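Local coordinates for lipoprotein (Leptospira interrogans serogroup Icterohaemorrhagiae serovar copenhageni, PDB 6OE6) that is of unknown function but is probably a lipid-anchored bacterial lipoprotein, folded here as an all-beta domain, at residues A[34-39]-A[57-62]; A[52-57]-A[124-129]. All blocks are in the same frame, centred on the assembly; numbering follows the deposited sequence.

Contact 1 (A[34-39]-A[57-62]); sequences MTVGEY and IYRFSR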
ATOM      1  N   MET A  34       8.520 -11.905  -9.439  1.00 88.14           N
ATOM      2  CA  MET A  34       8.926 -11.126  -8.274  1.00 87.87           C
ATOM      3  C   MET A  34       9.046 -12.007  -7.035  1.00 95.66           C
ATOM      4  O   MET A  34       8.246 -12.920  -6.833  1.00 96.03           O
ATOM      5  CB  MET A  34       7.936  -9.998  -8.020  1.00 82.13           C
ATOM      6  CG  MET A  34       8.563  -8.777  -7.392  1.00 79.72           C
ATOM      7  SD  MET A  34       7.558  -7.329  -7.732  1.00 84.85           S
ATOM      8  CE  MET A  34       6.910  -7.746  -9.349  1.00 76.97           C
ATOM      9  N   THR A  35      10.040 -11.718  -6.198  1.00 99.10           N
ATOM     10  CA  THR A  35      10.399 -12.587  -5.087  1.00 96.92           C
ATOM     11  C   THR A  35      10.359 -11.818  -3.773  1.00 89.54           C
ATOM     12  O   THR A  35      10.606 -10.610  -3.736  1.00 91.38           O
ATOM     13  CB  THR A  35      11.784 -13.196  -5.298  1.00 96.26           C
ATOM     14  OG1 THR A  35      12.149 -13.964  -4.147  1.00 98.37           O
ATOM     15  CG2 THR A  35      12.811 -12.101  -5.540  1.00 94.40           C
ATOM     16  N   VAL A  36      10.060 -12.548  -2.691  1.00 80.69           N
ATOM     17  CA  VAL A  36       9.814 -11.933  -1.386  1.00 72.69           C
ATOM     18  C   VAL A  36      11.004 -11.085  -0.952  1.00 72.01           C
ATOM     19  O   VAL A  36      10.838 -10.011  -0.361  1.00 66.84           O
ATOM     20  CB  VAL A  36       9.476 -13.016  -0.339  1.00 75.70           C
ATOM     21  CG1 VAL A  36       9.229 -12.394   1.024  1.00 70.60           C
ATOM     22  CG2 VAL A  36       8.262 -13.818  -0.770  1.00 76.52           C
ATOM     23  N   GLY A  37      12.222 -11.545  -1.245  1.00 73.88           N
ATOM     24  CA  GLY A  37      13.411 -10.805  -0.860  1.00 70.12           C
ATOM     25  C   GLY A  37      13.554  -9.458  -1.538  1.00 67.74           C
ATOM     26  O   GLY A  37      14.293  -8.603  -1.039  1.00 73.45           O
ATOM     27  N   GLU A  38      12.863  -9.242  -2.662  1.00 57.86           N
ATOM     28  CA  GLU A  38      12.977  -7.966  -3.362  1.00 60.90           C
ATOM     29  C   GLU A  38      12.262  -6.835  -2.636  1.00 58.25           C
ATOM     30  O   GLU A  38      12.538  -5.663  -2.915  1.00 53.44           O
ATOM     31  CB  GLU A  38      12.421  -8.090  -4.783  1.00 64.05           C
ATOM     32  N   TYR A  39      11.353  -7.152  -1.722  1.00 45.38           N
ATOM     33  CA  TYR A  39      10.533  -6.139  -1.072  1.00 44.62           C
ATOM     34  C   TYR A  39      11.248  -5.562   0.141  1.00 47.50           C
ATOM     35  O   TYR A  39      11.939  -6.279   0.872  1.00 54.26           O
ATOM     36  CB  TYR A  39       9.190  -6.731  -0.638  1.00 43.56           C
ATOM     37  CG  TYR A  39       8.281  -7.170  -1.762  1.00 41.33           C
ATOM     38  CD1 TYR A  39       7.362  -6.290  -2.319  1.00 34.37           C
ATOM     39  CD2 TYR A  39       8.327  -8.472  -2.255  1.00 37.48           C
ATOM     40  CE1 TYR A  39       6.516  -6.677  -3.327  1.00 32.82           C
ATOM     41  CE2 TYR A  39       7.484  -8.874  -3.287  1.00 37.79           C
ATOM     42  CZ  TYR A  39       6.574  -7.975  -3.809  1.00 36.67           C
ATOM     43  OH  TYR A  39       5.719  -8.359  -4.815  1.00 37.73           O
ATOM     44  N   ILE A  57       3.741  -6.382  -0.837  1.00 32.19           N
ATOM     45  CA  ILE A  57       3.524  -7.722  -0.328  1.00 32.26           C
ATOM     46  C   ILE A  57       2.993  -7.552   1.087  1.00 35.21           C
ATOM     47  O   ILE A  57       3.351  -6.595   1.787  1.00 32.78           O
ATOM     48  CB  ILE A  57       4.821  -8.564  -0.370  1.00 38.49           C
ATOM     49  CG1 ILE A  57       4.516 -10.033  -0.091  1.00 37.23           C
ATOM     50  CG2 ILE A  57       5.865  -8.022   0.607  1.00 38.11           C
ATOM     51  CD1 ILE A  57       5.684 -10.970  -0.401  1.00 44.86           C
ATOM     52  N   TYR A  58       2.090  -8.442   1.495  1.00 30.09           N
ATOM     53  CA  TYR A  58       1.674  -8.506   2.894  1.00 29.92           C
ATOM     54  C   TYR A  58       1.919  -9.904   3.433  1.00 35.03           C
ATOM     55  O   TYR A  58       1.436 -10.883   2.860  1.00 37.93           O
ATOM     56  CB  TYR A  58       0.197  -8.122   3.082  1.00 32.19           C
ATOM     57  CG  TYR A  58      -0.202  -8.118   4.542  1.00 35.43           C
ATOM     58  CD1 TYR A  58       0.260  -7.134   5.404  1.00 31.89           C
ATOM     59  CD2 TYR A  58      -1.002  -9.120   5.071  1.00 37.60           C
ATOM     60  CE1 TYR A  58      -0.085  -7.138   6.742  1.00 36.16           C
ATOM     61  CE2 TYR A  58      -1.352  -9.127   6.402  1.00 39.52           C
ATOM     62  CZ  TYR A  58      -0.895  -8.135   7.234  1.00 38.22           C
ATOM     63  OH  TYR A  58      -1.232  -8.144   8.566  1.00 42.96           O
ATOM     64  N   ARG A  59       2.660  -9.999   4.531  1.00 36.25           N
ATOM     65  CA  ARG A  59       2.911 -11.284   5.178  1.00 40.24           C
ATOM     66  C   ARG A  59       2.046 -11.378   6.426  1.00 44.96           C
ATOM     67  O   ARG A  59       2.190 -10.565   7.345  1.00 47.62           O
ATOM     68  CB  ARG A  59       4.384 -11.464   5.533  1.00 43.82           C
ATOM     69  CG  ARG A  59       4.661 -12.854   6.150  1.00 74.53           C
ATOM     70  CD  ARG A  59       6.139 -13.223   6.164  1.00 81.46           C
ATOM     71  NE  ARG A  59       6.864 -12.635   5.041  1.00 91.52           N
ATOM     72  CZ  ARG A  59       7.957 -11.889   5.164  1.00 94.69           C
ATOM     73  NH1 ARG A  59       8.474 -11.653   6.364  1.00 95.68           N
ATOM     74  NH2 ARG A  59       8.542 -11.389   4.083  1.00 93.62           N
ATOM     75  N   PHE A  60       1.152 -12.365   6.450  1.00 41.82           N
ATOM     76  CA  PHE A  60       0.238 -12.540   7.566  1.00 45.14           C
ATOM     77  C   PHE A  60       0.981 -13.010   8.810  1.00 50.38           C
ATOM     78  O   PHE A  60       1.921 -13.803   8.737  1.00 57.17           O
ATOM     79  CB  PHE A  60      -0.856 -13.551   7.223  1.00 45.15           C
ATOM     80  CG  PHE A  60      -1.787 -13.098   6.152  1.00 44.03           C
ATOM     81  CD1 PHE A  60      -2.992 -12.499   6.480  1.00 45.62           C
ATOM     82  CD2 PHE A  60      -1.461 -13.264   4.816  1.00 42.86           C
ATOM     83  CE1 PHE A  60      -3.858 -12.073   5.499  1.00 41.54           C
ATOM     84  CE2 PHE A  60      -2.322 -12.840   3.825  1.00 36.71           C
ATOM     85  CZ  PHE A  60      -3.521 -12.234   4.168  1.00 37.53           C
ATOM     86  N   SER A  61       0.532 -12.524   9.967  1.00 52.60           N
ATOM     87  CA  SER A  61       1.109 -12.963  11.231  1.00 60.43           C
ATOM     88  C   SER A  61       0.711 -14.385  11.609  1.00 64.68           C
ATOM     89  O   SER A  61       1.378 -14.990  12.455  1.00 69.61           O
ATOM     90  CB  SER A  61       0.703 -12.013  12.357  1.00 66.72           C
ATOM     91  OG  SER A  61      -0.680 -12.136  12.636  1.00 73.90           O
ATOM     92  N   ARG A  62      -0.357 -14.927  11.028  1.00 61.95           N
ATOM     93  CA  ARG A  62      -0.772 -16.302  11.269  1.00 69.28           C
ATOM     94  C   ARG A  62      -0.815 -17.059   9.947  1.00 68.86           C
ATOM     95  O   ARG A  62      -0.755 -16.470   8.866  1.00 65.03           O
ATOM     96  CB  ARG A  62      -2.140 -16.354  11.962  1.00 76.58           C
TER

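Contact 2 (A[52-57]-A[124-129]); sequences KTICYI and VEFLVR. With FMT (formic acid), chain D.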
ATOM      1  N   LYS A  52       6.131   5.531 -10.843  1.00 34.79           N
ATOM      2  CA  LYS A  52       6.548   4.148 -10.685  0.53 35.08           C
ATOM      3  C   LYS A  52       5.371   3.329 -10.180  1.00 32.52           C
ATOM      4  O   LYS A  52       4.532   3.820  -9.419  1.00 32.75           O
ATOM      5  CB  LYS A  52       7.714   4.000  -9.695  0.53 37.75           C
ATOM      6  CG  LYS A  52       8.978   4.766 -10.081  0.53 39.40           C
ATOM      7  CD  LYS A  52       9.642   4.189 -11.313  0.53 46.44           C
ATOM      8  CE  LYS A  52      10.962   4.901 -11.600  0.53 51.15           C
ATOM      9  NZ  LYS A  52      11.641   4.395 -12.830  0.53 53.50           N
ATOM     10  N   THR A  53       5.314   2.077 -10.613  1.00 32.73           N
ATOM     11  CA  THR A  53       4.250   1.203 -10.130  1.00 32.49           C
ATOM     12  C   THR A  53       4.600   0.754  -8.715  1.00 31.09           C
ATOM     13  O   THR A  53       5.723   0.320  -8.451  1.00 32.75           O
ATOM     14  CB  THR A  53       4.054   0.033 -11.101  1.00 33.09           C
ATOM     15  OG1 THR A  53       3.503   0.543 -12.327  1.00 34.97           O
ATOM     16  CG2 THR A  53       3.078  -1.007 -10.540  1.00 33.40           C
ATOM     17  N   ILE A  54       3.658   0.930  -7.788  1.00 24.81           N
ATOM     18  CA  ILE A  54       3.879   0.662  -6.368  1.00 23.98           C
ATOM     19  C   ILE A  54       3.470  -0.781  -6.117  1.00 28.17           C
ATOM     20  O   ILE A  54       2.283  -1.100  -6.192  1.00 26.85           O
ATOM     21  CB  ILE A  54       3.067   1.612  -5.488  1.00 23.19           C
ATOM     22  CG1 ILE A  54       3.459   3.095  -5.755  1.00 23.65           C
ATOM     23  CG2 ILE A  54       3.200   1.198  -3.974  1.00 25.09           C
ATOM     24  CD1 ILE A  54       2.404   4.143  -5.284  1.00 23.97           C
ATOM     25  N   CYS A  55       4.438  -1.651  -5.829  1.00 26.71           N
ATOM     26  CA  CYS A  55       4.173  -3.074  -5.608  1.00 28.18           C
ATOM     27  C   CYS A  55       4.279  -3.393  -4.125  1.00 33.57           C
ATOM     28  O   CYS A  55       5.251  -2.995  -3.473  1.00 30.72           O
ATOM     29  CB  CYS A  55       5.158  -3.951  -6.380  1.00 30.95           C
ATOM     30  SG  CYS A  55       5.244  -3.578  -8.137  1.00 35.22           S
ATOM     31  N   TYR A  56       3.294  -4.107  -3.587  1.00 28.40           N
ATOM     32  CA  TYR A  56       3.339  -4.462  -2.178  1.00 24.37           C
ATOM     33  C   TYR A  56       3.241  -5.965  -1.986  1.00 30.76           C
ATOM     34  O   TYR A  56       2.770  -6.730  -2.847  1.00 30.99           O
ATOM     35  CB  TYR A  56       2.227  -3.753  -1.351  1.00 24.76           C
ATOM     36  CG  TYR A  56       0.858  -4.367  -1.582  1.00 25.37           C
ATOM     37  CD1 TYR A  56       0.406  -5.430  -0.800  1.00 29.77           C
ATOM     38  CD2 TYR A  56       0.033  -3.893  -2.577  1.00 30.33           C
ATOM     39  CE1 TYR A  56      -0.828  -6.013  -1.031  1.00 30.86           C
ATOM     40  CE2 TYR A  56      -1.194  -4.462  -2.815  1.00 28.70           C
ATOM     41  CZ  TYR A  56      -1.626  -5.518  -2.035  1.00 35.42           C
ATOM     42  OH  TYR A  56      -2.860  -6.079  -2.296  1.00 36.02           O
ATOM     43  N   ILE A  57       3.741  -6.382  -0.837  1.00 32.19           N
ATOM     44  CA  ILE A  57       3.524  -7.722  -0.328  1.00 32.26           C
ATOM     45  C   ILE A  57       2.993  -7.552   1.087  1.00 35.21           C
ATOM     46  O   ILE A  57       3.351  -6.595   1.787  1.00 32.78           O
ATOM     47  CB  ILE A  57       4.821  -8.564  -0.370  1.00 38.49           C
ATOM     48  CG1 ILE A  57       4.516 -10.033  -0.091  1.00 37.23           C
ATOM     49  CG2 ILE A  57       5.865  -8.022   0.607  1.00 38.11           C
ATOM     50  CD1 ILE A  57       5.684 -10.970  -0.401  1.00 44.86           C
ATOM     51  N   VAL A 124      -2.264   0.298   6.473  1.00 28.55           N
ATOM     52  CA  VAL A 124      -1.038   1.072   6.305  1.00 30.27           C
ATOM     53  C   VAL A 124      -1.351   2.277   5.425  1.00 28.77           C
ATOM     54  O   VAL A 124      -2.148   2.185   4.482  1.00 26.36           O
ATOM     55  CB  VAL A 124       0.090   0.202   5.698  1.00 28.58           C
ATOM     56  CG1 VAL A 124      -0.301  -0.288   4.308  1.00 25.14           C
ATOM     57  CG2 VAL A 124       1.427   0.975   5.670  1.00 30.02           C
ATOM     58  N   GLU A 125      -0.748   3.415   5.752  1.00 29.94           N
ATOM     59  CA  GLU A 125      -0.865   4.630   4.951  1.00 27.76           C
ATOM     60  C   GLU A 125       0.388   4.871   4.108  1.00 29.64           C
ATOM     61  O   GLU A 125       1.509   4.566   4.529  1.00 27.88           O
ATOM     62  CB  GLU A 125      -1.098   5.844   5.852  1.00 26.80           C
ATOM     63  CG  GLU A 125      -2.405   5.800   6.616  1.00 42.15           C
ATOM     64  CD  GLU A 125      -2.542   6.970   7.575  1.00 43.11           C
ATOM     65  OE1 GLU A 125      -1.826   6.996   8.604  1.00 43.94           O
ATOM     66  OE2 GLU A 125      -3.354   7.862   7.283  1.00 43.22           O
ATOM     67  N   PHE A 126       0.195   5.479   2.935  1.00 25.56           N
ATOM     68  CA  PHE A 126       1.322   5.972   2.146  1.00 29.63           C
ATOM     69  C   PHE A 126       0.913   7.216   1.356  1.00 26.45           C
ATOM     70  O   PHE A 126      -0.266   7.462   1.116  1.00 28.67           O
ATOM     71  CB  PHE A 126       1.891   4.876   1.216  1.00 25.70           C
ATOM     72  CG  PHE A 126       0.925   4.347   0.177  1.00 23.21           C
ATOM     73  CD1 PHE A 126       0.776   5.009  -1.035  1.00 23.19           C
ATOM     74  CD2 PHE A 126       0.199   3.154   0.382  1.00 24.14           C
ATOM     75  CE1 PHE A 126      -0.103   4.507  -2.025  1.00 24.84           C
ATOM     76  CE2 PHE A 126      -0.647   2.634  -0.614  1.00 24.92           C
ATOM     77  CZ  PHE A 126      -0.810   3.323  -1.809  1.00 23.93           C
ATOM     78  N   LEU A 127       1.908   8.039   1.003  1.00 26.91           N
ATOM     79  CA  LEU A 127       1.707   9.221   0.169  1.00 25.31           C
ATOM     80  C   LEU A 127       2.200   8.932  -1.245  1.00 34.34           C
ATOM     81  O   LEU A 127       3.191   8.214  -1.414  1.00 33.36           O
ATOM     82  CB  LEU A 127       2.490  10.420   0.709  1.00 32.74           C
ATOM     83  CG  LEU A 127       2.107  10.947   2.075  1.00 49.19           C
ATOM     84  CD1 LEU A 127       2.988  12.156   2.400  1.00 53.74           C
ATOM     85  CD2 LEU A 127       0.651  11.323   2.074  1.00 48.22           C
ATOM     86  N   VAL A 128       1.510   9.498  -2.247  1.00 27.31           N
ATOM     87  CA  VAL A 128       1.979   9.555  -3.641  1.00 26.48           C
ATOM     88  C   VAL A 128       2.225  11.017  -3.979  1.00 30.68           C
ATOM     89  O   VAL A 128       1.338  11.860  -3.791  1.00 32.42           O
ATOM     90  CB  VAL A 128       0.961   8.948  -4.620  1.00 23.05           C
ATOM     91  CG1 VAL A 128       1.470   9.073  -6.068  1.00 26.53           C
ATOM     92  CG2 VAL A 128       0.708   7.488  -4.264  1.00 24.64           C
ATOM     93  N   ARG A 129       3.424  11.337  -4.473  1.00 35.95           N
ATOM     94  CA  ARG A 129       3.750  12.723  -4.766  1.00 40.52           C
ATOM     95  C   ARG A 129       4.162  12.916  -6.219  1.00 49.33           C
ATOM     96  O   ARG A 129       4.716  12.011  -6.849  1.00 43.26           O
ATOM     97  CB  ARG A 129       4.868  13.223  -3.860  1.00 46.99           C
ATOM     98  CG  ARG A 129       4.437  13.269  -2.417  1.00 51.64           C
ATOM     99  CD  ARG A 129       5.473  13.948  -1.574  1.00 55.54           C
ATOM    100  NE  ARG A 129       5.640  15.363  -1.904  1.00 56.30           N
ATOM    101  CZ  ARG A 129       6.702  15.870  -2.525  1.00 65.67           C
ATOM    102  NH1 ARG A 129       7.701  15.079  -2.900  1.00 65.03           N
ATOM    103  NH2 ARG A 129       6.769  17.172  -2.764  1.00 68.49           N
TER
HETATM  104  C   FMT D 202      -3.920  -4.859  -5.741  1.00 34.02           C
HETATM  105  O1  FMT D 202      -3.396  -5.239  -6.778  1.00 38.03           O
HETATM  106  O2  FMT D 202      -3.803  -5.483  -4.686  1.00 42.45           O

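Contact 1 (A[34-39]-A[57-62])
I57 lies across one face of the Y39 ring. Its CB sits almost exactly on the ring normal, 2° off, and 3.7 Å from the ring centroid. This is a CH-pi contact. The methyl CG2 of I57 meets the same face nearer the root of the ring, 3.5 Å from Y39 CG. With CG1 of I57 anti to the backbone N (chi1 -169°), CG2 falls between N and the carbonyl carbon and turns to the ring. The two side chains cross at about a right angle.

The second apolar contact is made by V36. The extended arm of I57 carries CD1 past the ring edge to V36 CG2, 3.9 Å away. I57 is thus met by both V36 and Y39. Both belong to a short 3-10 turn and its exit, where Y39 N bonds to V36 O at 3.2 Å and E38 N to T35 O at 2.8 Å.

The fold places these residues on the outer side of a beta sandwich. I57 and R59 belong to strand 53-59, and their side chains leave it on the side facing the loop. Y58, between them, points the other way, to F16 and V114 in the interior. The loop before strand 40-41 therefore covers I57 from outside.

V36 also meets R59. The arginine bends at chi3 (-31°), and its NH2 comes within 3.3 Å of V36 CG1. The methyl approaches the guanidinium obliquely, a tight, non-bonded approach.

The polar ends have partners beyond the two segments. R59 NH1 forms a salt bridge with E15, which probably helps to fix the guanidinium. Y39 OH is hydrogen-bonded to OE2 of E99 on strand 97-102, tying the far end of the ring to the same sheet.

Contact 2 (A[52-57]-A[124-129])
I54 overlaps F126 and V128 through a single methyl, CD1. The contact belongs to the interior of a beta sandwich. Strand 53-59 comes from the antiparallel sheet and strand 119-129 from the mixed sheet. No hydrogen bond joins the two segments, and their nearest CA atoms, those of I54 and V128, are 9.5 Å apart. Side chains alone bridge the gap, and the buried surface is small, 97 Å².

CG1 of I54 stands beside the backbone N (chi1 -60°), and the chain then extends to put CD1 into the opposite layer. There CD1 touches V128 CG2 at 3.9 Å and F126 CE1 at 4.1 Å. It reaches the F126 ring obliquely. V128 CG2 lies in the plane of that ring, at its edge, 3.8 Å from F126 CE1. The methyl of I54 thus sits against both V128 CG2 and F126 CE1. F48 meets the F126 ring with planes at about 45°, and Y110 packs on V128, so neighbouring strands complete the layer.

Y56 points into the same interior two residues on, next to F102. Its hydroxyl grips a formic acid molecule, probably from the crystallisation liquor, which K89 NZ and S101 N also bind. The Y56 OH donates to O2 of the formic acid at 2.6 Å, and O2 lies near the tyrosine ring plane.

How the contacts relate
Contacts 1 and 2 use opposite sides of strand 53-59. In contact 2 I54 points inward to strand 119-129. In contact 1 I57 points outward to the loop at 34-39. I57 belongs to both segment ranges but touches only in contact 1. The centres are 15 Å apart, yet the two meet on the strand backbone: Y39 CE1 is 3.6 Å from Y56 C and 3.9 Å from C55 O. Y56, between C55 and the shared I57, holds the formic acid, so the Y39 ring rests on the backbone of a ligand-binding residue. Sodium is not part of either contact: bound sodium lies about 12 Å from the side chain of Y39 and about 9 Å from that of I54.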